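Local coordinates for protein galactose-1-phosphate uridylyltransferase (Pyrobaculum aerophilum str. IM2, PDB 6K9Z) that probably transfers uridylyl groups between UDP-glucose and hexose 1-phosphates in galactose metabolism, binds zinc and Fe(III) ions, and holds UDP in this structure, at residues A[120-125]-A[251-256]; A[170-175]-A[262-267]; A[174-179]-A[191-196]; A[184-189]-A[207-212]. The protein carries 1 engineered substitution. All coordinates share one frame; numbering follows the deposited sequence.

Contact 1: residues A[120-125]-A[251-256]. With FE (Fe (III) ion), chain E.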
# COMPACT_ATOMS: atom_id res chain seq x y z
N ALA A 120 2.09 -18.82 12.79
CA ALA A 120 0.68 -18.41 12.60
C ALA A 120 0.29 -18.34 11.12
O ALA A 120 -0.90 -18.52 10.77
CB ALA A 120 0.43 -17.08 13.27
N TYR A 121 1.25 -18.07 10.23
CA TYR A 121 0.92 -17.74 8.83
C TYR A 121 2.08 -18.12 7.91
O TYR A 121 3.26 -17.91 8.24
CB TYR A 121 0.53 -16.26 8.68
CG TYR A 121 -0.34 -16.09 7.47
CD1 TYR A 121 -1.70 -16.30 7.54
CD2 TYR A 121 0.23 -15.76 6.24
CE1 TYR A 121 -2.49 -16.19 6.42
CE2 TYR A 121 -0.56 -15.66 5.10
CZ TYR A 121 -1.90 -15.93 5.19
OH TYR A 121 -2.72 -15.84 4.11
N PHE A 122 1.71 -18.63 6.74
CA PHE A 122 2.65 -18.93 5.64
C PHE A 122 2.30 -17.95 4.52
O PHE A 122 1.26 -18.14 3.86
CB PHE A 122 2.54 -20.40 5.26
CG PHE A 122 3.55 -20.86 4.22
CD1 PHE A 122 3.30 -20.65 2.87
CD2 PHE A 122 4.66 -21.60 4.61
CE1 PHE A 122 4.19 -21.15 1.92
CE2 PHE A 122 5.51 -22.13 3.65
CZ PHE A 122 5.25 -21.93 2.29
N LEU A 123 3.15 -16.94 4.30
CA LEU A 123 2.91 -15.91 3.27
C LEU A 123 3.86 -16.17 2.08
O LEU A 123 5.08 -15.93 2.23
CB LEU A 123 3.15 -14.51 3.82
CG LEU A 123 2.92 -13.38 2.79
CD1 LEU A 123 1.43 -13.26 2.44
CD2 LEU A 123 3.43 -12.05 3.32
N PHE A 124 3.31 -16.59 0.94
CA PHE A 124 4.05 -16.75 -0.34
C PHE A 124 3.77 -15.54 -1.22
O PHE A 124 2.58 -15.22 -1.43
CB PHE A 124 3.58 -18.05 -0.99
CG PHE A 124 4.15 -18.33 -2.34
CD1 PHE A 124 5.50 -18.45 -2.51
CD2 PHE A 124 3.34 -18.60 -3.43
CE1 PHE A 124 6.05 -18.67 -3.75
CE2 PHE A 124 3.89 -18.88 -4.68
CZ PHE A 124 5.26 -18.90 -4.84
N PHE A 125 4.81 -14.89 -1.75
CA PHE A 125 4.62 -13.71 -2.62
C PHE A 125 5.74 -13.65 -3.64
O PHE A 125 6.76 -14.32 -3.47
CB PHE A 125 4.47 -12.41 -1.84
CG PHE A 125 5.67 -11.98 -1.06
CD1 PHE A 125 5.92 -12.52 0.19
CD2 PHE A 125 6.57 -11.07 -1.59
CE1 PHE A 125 7.01 -12.10 0.93
CE2 PHE A 125 7.68 -10.67 -0.87
CZ PHE A 125 7.92 -11.19 0.39
N LEU A 251 -0.31 -14.91 -2.35
CA LEU A 251 -1.24 -16.00 -1.98
C LEU A 251 -1.98 -15.62 -0.70
O LEU A 251 -1.34 -15.52 0.34
CB LEU A 251 -0.47 -17.29 -1.77
CG LEU A 251 -1.30 -18.47 -1.24
CD1 LEU A 251 -2.52 -18.68 -2.13
CD2 LEU A 251 -0.44 -19.74 -1.16
N HIS A 252 -3.28 -15.44 -0.79
CA HIS A 252 -4.18 -15.19 0.36
C HIS A 252 -4.75 -16.56 0.73
O HIS A 252 -5.54 -17.09 -0.07
CB HIS A 252 -5.25 -14.19 -0.05
CG HIS A 252 -4.75 -12.79 -0.09
ND1 HIS A 252 -5.57 -11.73 -0.42
CD2 HIS A 252 -3.54 -12.29 0.26
CE1 HIS A 252 -4.85 -10.61 -0.31
NE2 HIS A 252 -3.60 -10.90 0.09
N GLN A 253 -4.35 -17.09 1.88
CA GLN A 253 -4.89 -18.38 2.36
C GLN A 253 -5.23 -18.24 3.84
O GLN A 253 -4.91 -17.25 4.49
CB GLN A 253 -3.92 -19.50 2.04
CG GLN A 253 -2.61 -19.44 2.79
CD GLN A 253 -1.76 -20.67 2.56
OE1 GLN A 253 -2.28 -21.77 2.48
NE2 GLN A 253 -0.46 -20.51 2.48
N ALA A 254 -5.83 -19.26 4.39
CA ALA A 254 -6.06 -19.34 5.83
C ALA A 254 -4.75 -19.29 6.61
O ALA A 254 -3.67 -19.76 6.20
CB ALA A 254 -6.79 -20.61 6.17
N PRO A 255 -4.87 -18.84 7.87
CA PRO A 255 -3.76 -19.03 8.80
C PRO A 255 -3.47 -20.52 8.98
O PRO A 255 -4.37 -21.35 8.77
CB PRO A 255 -4.21 -18.40 10.10
CG PRO A 255 -5.43 -17.57 9.69
CD PRO A 255 -6.08 -18.31 8.52
N LEU A 256 -2.26 -20.81 9.46
CA LEU A 256 -1.89 -22.19 9.85
C LEU A 256 -2.56 -22.49 11.18
O LEU A 256 -2.74 -21.60 12.01
CB LEU A 256 -0.37 -22.28 9.94
CG LEU A 256 0.35 -21.83 8.67
CD1 LEU A 256 1.82 -22.17 8.77
CD2 LEU A 256 -0.26 -22.44 7.41
FE FE E . -7.71 -11.51 -1.05
O HOH W 1 -2.47 -18.92 13.15
O HOH W 2 -0.97 -19.29 5.95
O HOH W 3 0.47 -17.30 1.34
O HOH W 4 -9.72 -10.79 -1.69

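Contact 2: residues A[170-175]-A[262-267]. With ZN (zinc ion), chain D; FE (Fe (III) ion), chain E.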
# COMPACT_ATOMS: atom_id res chain seq x y z
N CYS A 170 -19.92 -19.68 1.95
CA CYS A 170 -18.63 -18.99 1.71
C CYS A 170 -18.82 -17.91 0.61
O CYS A 170 -19.21 -18.24 -0.53
CB CYS A 170 -17.57 -20.00 1.27
SG CYS A 170 -16.05 -19.25 0.63
N LEU A 171 -18.53 -16.63 0.99
CA LEU A 171 -18.68 -15.48 0.04
C LEU A 171 -17.78 -15.69 -1.18
O LEU A 171 -18.23 -15.42 -2.30
CB LEU A 171 -18.32 -14.15 0.69
CG LEU A 171 -18.49 -12.93 -0.23
CD1 LEU A 171 -19.85 -12.89 -0.91
CD2 LEU A 171 -18.25 -11.67 0.58
N HIS A 172 -16.57 -16.21 -0.97
CA HIS A 172 -15.62 -16.44 -2.09
C HIS A 172 -16.24 -17.45 -3.07
O HIS A 172 -16.12 -17.25 -4.29
CB HIS A 172 -14.28 -16.96 -1.57
CG HIS A 172 -13.60 -16.05 -0.61
ND1 HIS A 172 -12.67 -15.12 -1.02
CD2 HIS A 172 -13.70 -15.93 0.73
CE1 HIS A 172 -12.23 -14.47 0.03
NE2 HIS A 172 -12.84 -14.95 1.11
N CYS A 173 -16.88 -18.49 -2.54
CA CYS A 173 -17.51 -19.53 -3.40
C CYS A 173 -18.56 -18.81 -4.30
O CYS A 173 -18.70 -19.13 -5.54
CB CYS A 173 -18.15 -20.62 -2.54
SG CYS A 173 -16.98 -21.95 -2.08
N ARG A 174 -19.34 -17.93 -3.68
CA ARG A 174 -20.46 -17.21 -4.38
C ARG A 174 -19.85 -16.34 -5.50
O ARG A 174 -20.37 -16.33 -6.60
CB ARG A 174 -21.25 -16.42 -3.35
CG ARG A 174 -21.88 -17.29 -2.27
CD ARG A 174 -23.12 -18.04 -2.76
NE ARG A 174 -23.96 -17.19 -3.60
CZ ARG A 174 -24.61 -16.07 -3.22
NH1 ARG A 174 -24.53 -15.62 -1.98
NH2 ARG A 174 -25.35 -15.40 -4.11
N ILE A 175 -18.79 -15.62 -5.20
CA ILE A 175 -18.11 -14.74 -6.20
C ILE A 175 -17.56 -15.59 -7.36
O ILE A 175 -17.84 -15.30 -8.56
CB ILE A 175 -17.06 -13.87 -5.51
CG1 ILE A 175 -17.71 -12.80 -4.64
CG2 ILE A 175 -16.16 -13.26 -6.57
CD1 ILE A 175 -16.76 -12.02 -3.75
N TYR A 262 -14.96 -20.77 5.95
CA TYR A 262 -15.47 -19.40 5.66
C TYR A 262 -14.47 -18.61 4.81
O TYR A 262 -14.85 -17.53 4.27
CB TYR A 262 -15.72 -18.60 6.94
CG TYR A 262 -14.57 -18.55 7.91
CD1 TYR A 262 -14.42 -19.52 8.89
CD2 TYR A 262 -13.62 -17.53 7.84
CE1 TYR A 262 -13.37 -19.50 9.78
CE2 TYR A 262 -12.54 -17.52 8.71
CZ TYR A 262 -12.43 -18.50 9.68
OH TYR A 262 -11.39 -18.50 10.56
N TYR A 263 -13.25 -19.13 4.70
CA TYR A 263 -12.23 -18.49 3.86
C TYR A 263 -11.75 -19.46 2.79
O TYR A 263 -11.83 -20.67 2.94
CB TYR A 263 -11.09 -17.94 4.70
CG TYR A 263 -10.20 -16.93 3.99
CD1 TYR A 263 -10.68 -15.68 3.66
CD2 TYR A 263 -8.85 -17.18 3.75
CE1 TYR A 263 -9.86 -14.70 3.11
CE2 TYR A 263 -8.03 -16.22 3.15
CZ TYR A 263 -8.54 -14.98 2.84
OH TYR A 263 -7.69 -14.03 2.31
N HIS A 264 -11.45 -18.87 1.64
CA HIS A 264 -11.10 -19.57 0.37
C HIS A 264 -9.78 -18.99 -0.16
O HIS A 264 -9.72 -17.77 -0.37
CB HIS A 264 -12.27 -19.32 -0.59
CG HIS A 264 -12.38 -20.21 -1.78
ND1 HIS A 264 -13.59 -20.69 -2.21
CD2 HIS A 264 -11.46 -20.64 -2.67
CE1 HIS A 264 -13.42 -21.41 -3.30
NE2 HIS A 264 -12.12 -21.39 -3.60
N LEU A 265 -8.83 -19.93 -0.49
CA LEU A 265 -7.51 -19.37 -0.83
C LEU A 265 -7.59 -18.76 -2.22
O LEU A 265 -8.46 -19.20 -3.08
CB LEU A 265 -6.41 -20.43 -0.78
CG LEU A 265 -6.50 -21.62 -1.72
CD1 LEU A 265 -6.04 -21.34 -3.13
CD2 LEU A 265 -5.65 -22.77 -1.16
N HIS A 266 -6.76 -17.86 -2.60
CA HIS A 266 -6.73 -17.26 -3.96
C HIS A 266 -5.36 -16.61 -4.14
O HIS A 266 -4.81 -16.11 -3.10
CB HIS A 266 -7.89 -16.28 -4.16
CG HIS A 266 -8.07 -15.31 -3.02
ND1 HIS A 266 -8.68 -15.67 -1.81
CD2 HIS A 266 -7.77 -14.00 -2.91
CE1 HIS A 266 -8.72 -14.61 -1.01
NE2 HIS A 266 -8.23 -13.57 -1.66
N PHE A 267 -4.87 -16.56 -5.37
CA PHE A 267 -3.72 -15.74 -5.75
C PHE A 267 -4.24 -14.38 -6.22
O PHE A 267 -5.21 -14.35 -6.99
CB PHE A 267 -2.87 -16.42 -6.81
CG PHE A 267 -2.15 -17.64 -6.31
CD1 PHE A 267 -2.82 -18.86 -6.24
CD2 PHE A 267 -0.84 -17.58 -5.89
CE1 PHE A 267 -2.16 -20.01 -5.82
CE2 PHE A 267 -0.17 -18.73 -5.51
CZ PHE A 267 -0.85 -19.92 -5.38
ZN ZN D . -15.35 -21.02 -0.73
FE FE E . -7.71 -11.51 -1.05
O HOH W 5 -17.15 -16.24 3.58
O HOH W 4 -9.72 -10.79 -1.69

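Contact 3: residues A[174-179]-A[191-196]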
# COMPACT_ATOMS: atom_id res chain seq x y z
N ARG A 174 -19.34 -17.93 -3.68
CA ARG A 174 -20.46 -17.21 -4.38
C ARG A 174 -19.85 -16.34 -5.50
O ARG A 174 -20.37 -16.33 -6.60
CB ARG A 174 -21.25 -16.42 -3.35
CG ARG A 174 -21.88 -17.29 -2.27
CD ARG A 174 -23.12 -18.04 -2.76
NE ARG A 174 -23.96 -17.19 -3.60
CZ ARG A 174 -24.61 -16.07 -3.22
NH1 ARG A 174 -24.53 -15.62 -1.98
NH2 ARG A 174 -25.35 -15.40 -4.11
N ILE A 175 -18.79 -15.62 -5.20
CA ILE A 175 -18.11 -14.74 -6.20
C ILE A 175 -17.56 -15.59 -7.36
O ILE A 175 -17.84 -15.30 -8.56
CB ILE A 175 -17.06 -13.87 -5.51
CG1 ILE A 175 -17.71 -12.80 -4.64
CG2 ILE A 175 -16.16 -13.26 -6.57
CD1 ILE A 175 -16.76 -12.02 -3.75
N VAL A 176 -16.88 -16.70 -7.03
CA VAL A 176 -16.24 -17.55 -8.07
C VAL A 176 -17.34 -18.10 -8.99
O VAL A 176 -17.12 -18.09 -10.20
CB VAL A 176 -15.41 -18.67 -7.41
CG1 VAL A 176 -14.95 -19.70 -8.43
CG2 VAL A 176 -14.23 -18.10 -6.63
N GLU A 177 -18.49 -18.50 -8.44
CA GLU A 177 -19.58 -19.12 -9.25
C GLU A 177 -20.11 -18.07 -10.23
O GLU A 177 -20.43 -18.47 -11.35
CB GLU A 177 -20.67 -19.75 -8.37
CG GLU A 177 -21.93 -20.14 -9.14
CD GLU A 177 -21.76 -21.22 -10.21
OE1 GLU A 177 -20.65 -21.82 -10.31
OE2 GLU A 177 -22.72 -21.47 -10.97
N LYS A 178 -20.32 -16.84 -9.75
CA LYS A 178 -20.90 -15.71 -10.54
C LYS A 178 -19.99 -15.19 -11.66
O LYS A 178 -20.53 -14.76 -12.70
CB LYS A 178 -21.32 -14.57 -9.61
CG LYS A 178 -22.50 -14.87 -8.70
CD LYS A 178 -23.16 -13.63 -8.15
CE LYS A 178 -24.38 -13.93 -7.30
NZ LYS A 178 -25.50 -14.43 -8.13
N GLU A 179 -18.67 -15.17 -11.46
CA GLU A 179 -17.78 -14.51 -12.45
C GLU A 179 -17.93 -15.11 -13.85
O GLU A 179 -17.76 -16.32 -14.00
CB GLU A 179 -16.33 -14.57 -11.96
CG GLU A 179 -16.07 -13.63 -10.80
CD GLU A 179 -16.19 -12.16 -11.16
OE1 GLU A 179 -16.65 -11.38 -10.31
OE2 GLU A 179 -15.83 -11.81 -12.29
N LYS A 191 -10.46 -20.65 -11.75
CA LYS A 191 -11.00 -19.50 -12.48
C LYS A 191 -10.09 -18.30 -12.17
O LYS A 191 -9.81 -18.03 -10.98
CB LYS A 191 -12.39 -19.14 -11.95
CG LYS A 191 -13.52 -19.91 -12.50
CD LYS A 191 -14.81 -19.00 -12.40
CE LYS A 191 -15.97 -19.60 -13.11
NZ LYS A 191 -17.17 -18.76 -12.95
N ALA A 192 -9.69 -17.59 -13.21
CA ALA A 192 -8.95 -16.32 -13.13
C ALA A 192 -9.83 -15.20 -13.68
O ALA A 192 -10.33 -15.34 -14.79
CB ALA A 192 -7.72 -16.48 -13.99
N PHE A 193 -10.07 -14.16 -12.90
CA PHE A 193 -11.03 -13.09 -13.26
C PHE A 193 -10.47 -11.78 -12.73
O PHE A 193 -9.72 -11.77 -11.74
CB PHE A 193 -12.45 -13.40 -12.78
CG PHE A 193 -12.57 -13.57 -11.28
CD1 PHE A 193 -12.81 -12.48 -10.47
CD2 PHE A 193 -12.40 -14.82 -10.69
CE1 PHE A 193 -12.91 -12.63 -9.10
CE2 PHE A 193 -12.47 -14.94 -9.30
CZ PHE A 193 -12.76 -13.86 -8.52
N VAL A 194 -10.88 -10.68 -13.35
CA VAL A 194 -10.66 -9.35 -12.77
C VAL A 194 -11.76 -9.15 -11.74
O VAL A 194 -12.95 -9.23 -12.08
CB VAL A 194 -10.65 -8.25 -13.84
CG1 VAL A 194 -10.51 -6.91 -13.17
CG2 VAL A 194 -9.53 -8.47 -14.85
N PRO A 195 -11.47 -8.95 -10.45
CA PRO A 195 -12.56 -8.73 -9.51
C PRO A 195 -13.30 -7.41 -9.76
O PRO A 195 -12.70 -6.44 -10.25
CB PRO A 195 -11.87 -8.65 -8.15
CG PRO A 195 -10.42 -8.37 -8.45
CD PRO A 195 -10.15 -8.97 -9.81
N PHE A 196 -14.58 -7.38 -9.40
CA PHE A 196 -15.41 -6.14 -9.43
C PHE A 196 -14.70 -5.01 -8.68
O PHE A 196 -14.71 -3.86 -9.10
CB PHE A 196 -16.78 -6.38 -8.83
CG PHE A 196 -17.70 -5.20 -8.97
CD1 PHE A 196 -18.36 -4.95 -10.16
CD2 PHE A 196 -17.96 -4.36 -7.90
CE1 PHE A 196 -19.19 -3.87 -10.31
CE2 PHE A 196 -18.83 -3.28 -8.05
CZ PHE A 196 -19.48 -3.07 -9.25
O HOH W 6 -15.46 -9.92 -8.48

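Contact 4: residues A[184-189]-A[207-212]. With ZN (zinc ion), chain D.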
# COMPACT_ATOMS: atom_id res chain seq x y z
N VAL A 184 -11.06 -14.15 -17.26
CA VAL A 184 -10.03 -14.07 -18.32
C VAL A 184 -9.57 -15.49 -18.72
O VAL A 184 -9.14 -15.66 -19.86
CB VAL A 184 -8.85 -13.18 -17.93
CG1 VAL A 184 -9.33 -11.76 -17.71
CG2 VAL A 184 -8.09 -13.76 -16.77
N PHE A 185 -9.67 -16.47 -17.81
CA PHE A 185 -9.22 -17.85 -18.08
C PHE A 185 -9.87 -18.79 -17.07
O PHE A 185 -10.09 -18.43 -15.90
CB PHE A 185 -7.70 -17.95 -18.07
CG PHE A 185 -7.21 -19.37 -18.20
CD1 PHE A 185 -7.26 -20.00 -19.43
CD2 PHE A 185 -6.73 -20.09 -17.12
CE1 PHE A 185 -6.82 -21.31 -19.59
CE2 PHE A 185 -6.38 -21.43 -17.26
CZ PHE A 185 -6.41 -22.04 -18.50
N GLN A 186 -10.15 -20.02 -17.50
CA GLN A 186 -10.54 -21.06 -16.54
C GLN A 186 -10.11 -22.39 -17.10
O GLN A 186 -9.96 -22.55 -18.32
CB GLN A 186 -12.03 -21.00 -16.23
CG GLN A 186 -12.89 -21.52 -17.39
CD GLN A 186 -14.35 -21.41 -17.05
OE1 GLN A 186 -14.77 -21.87 -16.00
NE2 GLN A 186 -15.12 -20.79 -17.95
N ASN A 187 -9.87 -23.30 -16.17
CA ASN A 187 -9.61 -24.72 -16.48
C ASN A 187 -10.53 -25.57 -15.59
O ASN A 187 -11.51 -25.05 -15.02
CB ASN A 187 -8.12 -25.09 -16.55
CG ASN A 187 -7.37 -24.86 -15.27
OD1 ASN A 187 -7.96 -24.86 -14.20
ND2 ASN A 187 -6.06 -24.68 -15.37
N ARG A 188 -10.26 -26.86 -15.51
CA ARG A 188 -11.20 -27.71 -14.73
C ARG A 188 -11.16 -27.32 -13.27
O ARG A 188 -12.15 -27.65 -12.62
CB ARG A 188 -10.85 -29.19 -14.87
CG ARG A 188 -11.13 -29.70 -16.27
CD ARG A 188 -10.67 -31.10 -16.47
NE ARG A 188 -11.12 -31.56 -17.76
CZ ARG A 188 -11.17 -32.83 -18.13
NH1 ARG A 188 -10.71 -33.74 -17.29
NH2 ARG A 188 -11.66 -33.20 -19.30
N ASN A 189 -10.07 -26.72 -12.77
CA ASN A 189 -9.91 -26.58 -11.29
C ASN A 189 -9.80 -25.12 -10.86
O ASN A 189 -9.85 -24.90 -9.61
CB ASN A 189 -8.77 -27.43 -10.74
CG ASN A 189 -9.18 -28.89 -10.65
OD1 ASN A 189 -10.13 -29.17 -9.92
ND2 ASN A 189 -8.51 -29.82 -11.33
N TYR A 207 -8.70 -18.31 -8.35
CA TYR A 207 -9.37 -19.09 -7.28
C TYR A 207 -9.59 -20.52 -7.70
O TYR A 207 -9.88 -20.80 -8.86
CB TYR A 207 -10.77 -18.57 -6.97
CG TYR A 207 -10.86 -17.42 -6.00
CD1 TYR A 207 -10.73 -16.10 -6.41
CD2 TYR A 207 -11.22 -17.65 -4.69
CE1 TYR A 207 -10.89 -15.05 -5.51
CE2 TYR A 207 -11.38 -16.63 -3.79
CZ TYR A 207 -11.24 -15.32 -4.20
OH TYR A 207 -11.42 -14.33 -3.26
N PRO A 208 -9.49 -21.46 -6.74
CA PRO A 208 -9.88 -22.83 -7.03
C PRO A 208 -11.41 -22.90 -7.06
O PRO A 208 -12.12 -22.21 -6.30
CB PRO A 208 -9.27 -23.61 -5.86
CG PRO A 208 -9.34 -22.63 -4.69
CD PRO A 208 -9.15 -21.25 -5.33
N LYS A 209 -11.92 -23.74 -7.98
CA LYS A 209 -13.38 -23.91 -8.14
C LYS A 209 -13.92 -24.69 -6.94
O LYS A 209 -15.07 -24.49 -6.60
CB LYS A 209 -13.65 -24.62 -9.47
CG LYS A 209 -13.51 -23.69 -10.67
CD LYS A 209 -13.55 -24.43 -12.01
CE LYS A 209 -13.71 -23.47 -13.17
NZ LYS A 209 -14.05 -24.19 -14.43
N ARG A 210 -13.14 -25.62 -6.40
CA ARG A 210 -13.48 -26.32 -5.14
C ARG A 210 -13.07 -25.43 -3.98
O ARG A 210 -12.05 -24.75 -4.11
CB ARG A 210 -12.86 -27.72 -5.10
CG ARG A 210 -13.69 -28.74 -5.88
CD ARG A 210 -13.10 -30.12 -5.71
NE ARG A 210 -11.97 -30.15 -6.63
CZ ARG A 210 -11.28 -31.22 -6.99
NH1 ARG A 210 -10.29 -31.08 -7.87
NH2 ARG A 210 -11.56 -32.41 -6.47
N HIS A 211 -13.87 -25.40 -2.93
CA HIS A 211 -13.51 -24.63 -1.71
C HIS A 211 -12.26 -25.27 -1.12
O HIS A 211 -12.32 -26.43 -0.64
CB HIS A 211 -14.65 -24.60 -0.68
CG HIS A 211 -14.30 -23.78 0.52
ND1 HIS A 211 -14.60 -22.41 0.62
CD2 HIS A 211 -13.65 -24.13 1.66
CE1 HIS A 211 -14.19 -22.00 1.84
NE2 HIS A 211 -13.59 -23.03 2.48
N ARG A 212 -11.14 -24.55 -1.18
CA ARG A 212 -9.89 -24.92 -0.49
C ARG A 212 -9.43 -23.67 0.26
O ARG A 212 -9.57 -22.58 -0.34
CB ARG A 212 -8.83 -25.26 -1.52
CG ARG A 212 -9.24 -26.36 -2.51
CD ARG A 212 -9.36 -27.67 -1.87
NE ARG A 212 -9.44 -28.75 -2.86
CZ ARG A 212 -9.84 -29.98 -2.58
NH1 ARG A 212 -10.27 -30.25 -1.36
NH2 ARG A 212 -9.88 -30.92 -3.50
ZN ZN D . -15.35 -21.02 -0.73
O HOH W 7 -10.47 -26.66 -7.38

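Contact 1: residues A[120-125]-A[251-256]
The hydroxyl of Y121 reaches across to the chain leaving strand 247-252 and donates a short hydrogen bond from OH to Q253 O (2.6 Å). That carbonyl oxygen lies at the ring edge, near its plane, while water 2 sits over the centre of one ring face. Although the CB of Y121 points away from 251-256, CG lies anti to the backbone N (chi1 -155°), and the ring swings back so that CD1 packs on P255 CA at 3.6 Å. Q253 returns the grip: its extended side chain brings NE2 to F122 O (3.2 Å), with the donor tilted from the carbonyl plane. Q110 takes a second bond from the same nitrogen, and OE1 of Q253 accepts from L215 N, fixing the rotation of the amide. Further along, L256 lays CD1 against F122 CB at 4.0 Å.

Backbone bonds close the two ends, from L251 N to F124 O (3.0 Å) and from L256 N to A120 O (3.0 Å). Between them the chains spread apart and water fills in: water 3 joins F122 O, F124 N and L251 O, and water 2 links F122 N to A254 O. H252 turns away from 120-125 to bind Fe(III) through ND1 at 2.2 Å, and its NE2 is held by G288 O of the second subunit.

Strands 121-128 and 247-252 are antiparallel neighbours joining the N- and C-terminal family regions in one continuous sheet; A120 and Y121 form a classic beta bulge against L146 of strand 140-146, helix 96-114 covers F122 and L256, and helix 151-167 covers Y121 and P255.

Contact 2: residues A[170-175]-A[262-267]
C170 and C173 meet H264 at a zinc ion, three ligands of a Cys2His2 site whose CxxC pair lies at the start of helix 171-178; H211 completes it. The metal bonds run from C170 SG, C173 SG and H264 ND1, each 2.3 Å long. Both sulfurs lie at the edge of the H264 imidazole, C173 SG in the ring plane. CG of H264 lies opposite its backbone N (chi1 -163°), which carries the ring to the zinc, and NE2 donates to P208 O, holding the ring's rotation. C170 is also the N-cap of the helix, its SG accepting from C173 N (3.4 Å), so one thiolate serves metal and helix end together.

Apolar and aromatic packing centres on H172. Its CB presses on H264 CB at 3.3 Å, and its ring joins Y263 and H266 in an aromatic cluster, nearly perpendicular to Y263 (87°) with NE2 3.4 Å from Y263 CD1. ND1 bonds to Y207 and NE2 to S160, while F8 of the second subunit stacks on the ring.

Water 5 bridges L171 N and Y262 O. H266 binds Fe(III) through NE2, and its ND1 donates in the ring plane to H264 O at 2.8 Å.

Contact 3: residues A[174-179]-A[191-196]
E179, K191 and F193 carry most of the interface between the end of helix 171-178 and strand 190-193; the axes of 174-178 and 191-193 run nearly perpendicular (83°). E179, just past the helix, folds back at chi2 (-66°) and spreads over the F193 ring. Its CG lies over the face, 3.5 Å from the ring centroid, in a CH-pi contact, and the carboxylate plane continues the overlap almost parallel to the ring. OE1 then reaches water 6, which accepts from F196 N, and forms a salt bridge with R182.

F193 CZ also meets I175 CG2 at 4.0 Å. The CG of F193 sits between its backbone N and carbonyl carbon (chi1 60°), which turns the ring toward the helix, under E179 CG and against I175. Y68 of the second subunit packs on I175 and E179 and stacks on F196, covering this side of the contact.

K191 stretches its chain past V176, CD lying 4.0 Å from V176 CG1, to place its ammonium at the helix C-terminus. NZ donates to V176 O at 2.8 Å, almost in line with the carbonyl, and to E179 O at 2.7 Å, in the carbonyl plane. One carbonyl of the last helical turn and one from the residue just past it accept from the ammonium, which, with a long, weak ion pair to E180, probably favours the charged form of K191.

Contact 4: residues A[184-189]-A[207-212]
K209 sends its side chain along the 184-189 backbone, passing one carbonyl after another. CB lies 3.8 Å from N189 O, the same oxygen that accepts from K209 N at 2.9 Å. CG stays beside the carbonyl group of N189, and CD moves on to R188 O at 3.6 Å. With the torsions beyond CG all extended, CE comes close to both N187 O and Q186 OE1. At the tip, K209 NZ donates to N187 O at 2.7 Å, nearly straight along the carbonyl direction. A second bond runs from K209 NZ to Q186 OE1 at 2.9 Å, tilted from the amide plane. The two side chains meet at about a right angle, and the ammonium is gripped by one backbone and one side-chain oxygen.

The path follows the turn from strand 183-186 to strand 190-193, part of an antiparallel run that continues to strand 202-208. Within it, N187 makes an Asx turn, its OD1 accepting from N189 N at 3.2 Å, while its ND2 is held by D225 and E228 of helix 220-240.

The amide of N189 reaches R210: NH1 donates to N189 OD1 at 2.8 Å from above the carbonyl plane, the amide and guanidinium being only 17° from parallel. N189 ND2 is bound by D225, which fixes the amide flip. Water 7 donates to N189 O and accepts from R210 N. One residue further on, H211 ND1 binds the zinc ion at 2.1 Å.

Overall arrangement
All four contacts reach the same antiparallel sheet. Contacts 1 and 2 touch, with H252 N 2.9 Å from H266 O, together supplying both histidines of the Fe(III) site, which E156 and E268 complete. Contacts 2 and 4 share the zinc site and are tied by H172 ND1 to Y207 OH at 2.7 Å. Contact 3 continues helix 171-178 from contact 2 and meets contact 4 where A192 pairs with V184 and F185. Contact 1 does not touch contacts 3 and 4, its centre lying about 21 Å and 19 Å from theirs. Its L123 side chain is about 9 Å from a bound UDP, and neighbouring strand 140-146 begins at F140, the changed position predicted to carry the uridylylated histidine.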